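Local atomic coordinates of hydratase ChsH1 (Mycobacterium tuberculosis, PDB entry 4W78), a protein that catalyses, together with its partner ChsH2, the hydration of a steroid enoyl-CoA thioester during degradation of the cholesterol side chain in this pathogen. Residues A[98-103]-A[160-165]. Sequence-based numbering, arbitrary orientation.
Sequences IGVVAT and WRILKF
Five backbone hydrogen bonds join Gly99, Val101 and Thr103 to Phe165, Leu163 and Arg161, running the strands antiparallel at 152° in a ladder with a beta bulge and an aromatic ring where strand 99-109 begins. Phe165 is opposed by both Ile98 and Gly99, a classic beta bulge, and Gly99 N bonds Phe165 O at 2.9 Å. Phe165 N returns a bond to Gly99 O from above the carbonyl plane, whereas Leu163 N reaches Val101 O at 2.8 Å and almost straight, 169° at the hydrogen. With chi1 at 62°, the Phe165 ring swings over the neighbouring strand and lays one face on Gly99, whose CA sits 3.8 Å from the ring centroid in a CH-pi contact. On the same side, Val101 CG1 rests 3.9 Å from Leu163 CB, and Thr103 CG2 touches the same CB beside it. The hydroxyl of Thr103 lies along the extended Arg161 chain, OG1 3.5 Å from CG, while NH1 hydrogen-bonds to Asn104 and the guanidinium makes a cation-pi contact with Phe141. The reverse side carries Val100, Ala102, Ile162 and Lys164. Lys164 bends at chi2 and chi3, bringing CD to 3.7 Å from Val100 CG2 and NZ into a weak bond with Gly99 O; it salt-bridges Asp93 of helix 85-94. Ala102 CB approaches Trp160 CZ2 at 4.1 Å, and both residues pack on Ile52 of the ChsH2 chain, to which Thr103 adds backbone bonds. Strand 99-109 thus flanks strand 153-165 in an antiparallel sheet whose Ile162 and Lys164 face packs on helix 85-94, as in the hot-dog fold of MaoC-like hydratases.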
# COMPACT_ATOMS: atom_id res chain seq x y z
N ILE A 98 -3.70 2.30 -29.85
CA ILE A 98 -4.17 2.68 -28.52
C ILE A 98 -3.92 1.63 -27.45
O ILE A 98 -3.95 1.93 -26.26
CB ILE A 98 -5.66 3.06 -28.54
CG1 ILE A 98 -6.49 1.94 -29.18
CG2 ILE A 98 -5.85 4.36 -29.30
CD1 ILE A 98 -7.97 2.26 -29.35
N GLY A 99 -3.64 0.40 -27.88
CA GLY A 99 -3.34 -0.66 -26.94
C GLY A 99 -1.90 -0.57 -26.46
O GLY A 99 -1.05 -0.00 -27.14
N VAL A 100 -1.64 -1.11 -25.27
CA VAL A 100 -0.27 -1.15 -24.75
C VAL A 100 -0.06 -2.38 -23.87
O VAL A 100 -0.96 -2.82 -23.15
CB VAL A 100 0.10 0.16 -24.00
CG1 VAL A 100 -0.71 0.31 -22.71
CG2 VAL A 100 1.60 0.20 -23.69
N VAL A 101 1.13 -2.96 -23.96
CA VAL A 101 1.54 -4.04 -23.07
C VAL A 101 3.04 -3.93 -22.87
O VAL A 101 3.77 -3.58 -23.79
CB VAL A 101 1.16 -5.45 -23.63
CG1 VAL A 101 1.87 -5.74 -24.95
CG2 VAL A 101 1.45 -6.54 -22.61
N ALA A 102 3.51 -4.18 -21.65
CA ALA A 102 4.95 -4.28 -21.44
C ALA A 102 5.40 -5.68 -21.82
O ALA A 102 4.74 -6.67 -21.49
CB ALA A 102 5.30 -3.95 -19.99
N THR A 103 6.52 -5.78 -22.53
CA THR A 103 6.98 -7.07 -23.02
C THR A 103 8.25 -7.58 -22.33
O THR A 103 8.40 -8.79 -22.10
CB THR A 103 7.22 -7.05 -24.55
OG1 THR A 103 8.28 -6.12 -24.84
CG2 THR A 103 5.95 -6.63 -25.29
N TRP A 160 13.53 -1.03 -20.61
CA TRP A 160 12.09 -1.27 -20.51
C TRP A 160 11.53 -1.29 -21.92
O TRP A 160 11.79 -0.37 -22.68
CB TRP A 160 11.46 -0.09 -19.76
CG TRP A 160 10.04 -0.27 -19.38
CD1 TRP A 160 8.92 0.26 -19.98
CD2 TRP A 160 9.58 -1.04 -18.29
NE1 TRP A 160 7.79 -0.16 -19.31
CE2 TRP A 160 8.18 -0.96 -18.27
CE3 TRP A 160 10.24 -1.79 -17.33
CZ2 TRP A 160 7.42 -1.61 -17.30
CZ3 TRP A 160 9.54 -2.40 -16.40
CH2 TRP A 160 8.13 -2.33 -16.37
N ARG A 161 10.77 -2.31 -22.28
CA ARG A 161 10.22 -2.39 -23.63
C ARG A 161 8.72 -2.59 -23.59
O ARG A 161 8.21 -3.45 -22.88
CB ARG A 161 10.88 -3.52 -24.41
CG ARG A 161 10.49 -3.65 -25.86
CD ARG A 161 11.28 -4.84 -26.43
NE ARG A 161 11.05 -5.13 -27.84
CZ ARG A 161 10.61 -6.31 -28.29
NH1 ARG A 161 10.35 -7.30 -27.45
NH2 ARG A 161 10.44 -6.50 -29.59
N ILE A 162 8.01 -1.76 -24.36
CA ILE A 162 6.57 -1.90 -24.48
C ILE A 162 6.18 -2.03 -25.93
O ILE A 162 6.95 -1.69 -26.84
CB ILE A 162 5.82 -0.70 -23.87
CG1 ILE A 162 6.08 0.58 -24.68
CG2 ILE A 162 6.20 -0.50 -22.41
CD1 ILE A 162 5.21 1.78 -24.27
N LEU A 163 4.96 -2.52 -26.14
CA LEU A 163 4.36 -2.63 -27.46
C LEU A 163 3.10 -1.78 -27.48
O LEU A 163 2.20 -1.98 -26.65
CB LEU A 163 4.01 -4.09 -27.75
CG LEU A 163 3.16 -4.34 -29.00
CD1 LEU A 163 3.91 -3.98 -30.28
CD2 LEU A 163 2.70 -5.80 -29.01
N LYS A 164 3.04 -0.82 -28.39
CA LYS A 164 1.80 -0.09 -28.65
C LYS A 164 1.17 -0.69 -29.89
O LYS A 164 1.80 -0.76 -30.95
CB LYS A 164 2.07 1.40 -28.89
CG LYS A 164 2.58 2.13 -27.67
CD LYS A 164 1.45 2.42 -26.70
CE LYS A 164 0.52 3.48 -27.25
NZ LYS A 164 -0.81 3.40 -26.59
N PHE A 165 -0.08 -1.13 -29.79
CA PHE A 165 -0.67 -1.91 -30.86
C PHE A 165 -2.09 -1.47 -31.17
O PHE A 165 -2.74 -0.83 -30.34
CB PHE A 165 -0.64 -3.41 -30.49
CG PHE A 165 -1.45 -3.77 -29.27
CD1 PHE A 165 -0.89 -3.71 -28.00
CD2 PHE A 165 -2.77 -4.17 -29.38
CE1 PHE A 165 -1.62 -4.04 -26.88
CE2 PHE A 165 -3.52 -4.49 -28.26
CZ PHE A 165 -2.95 -4.43 -27.02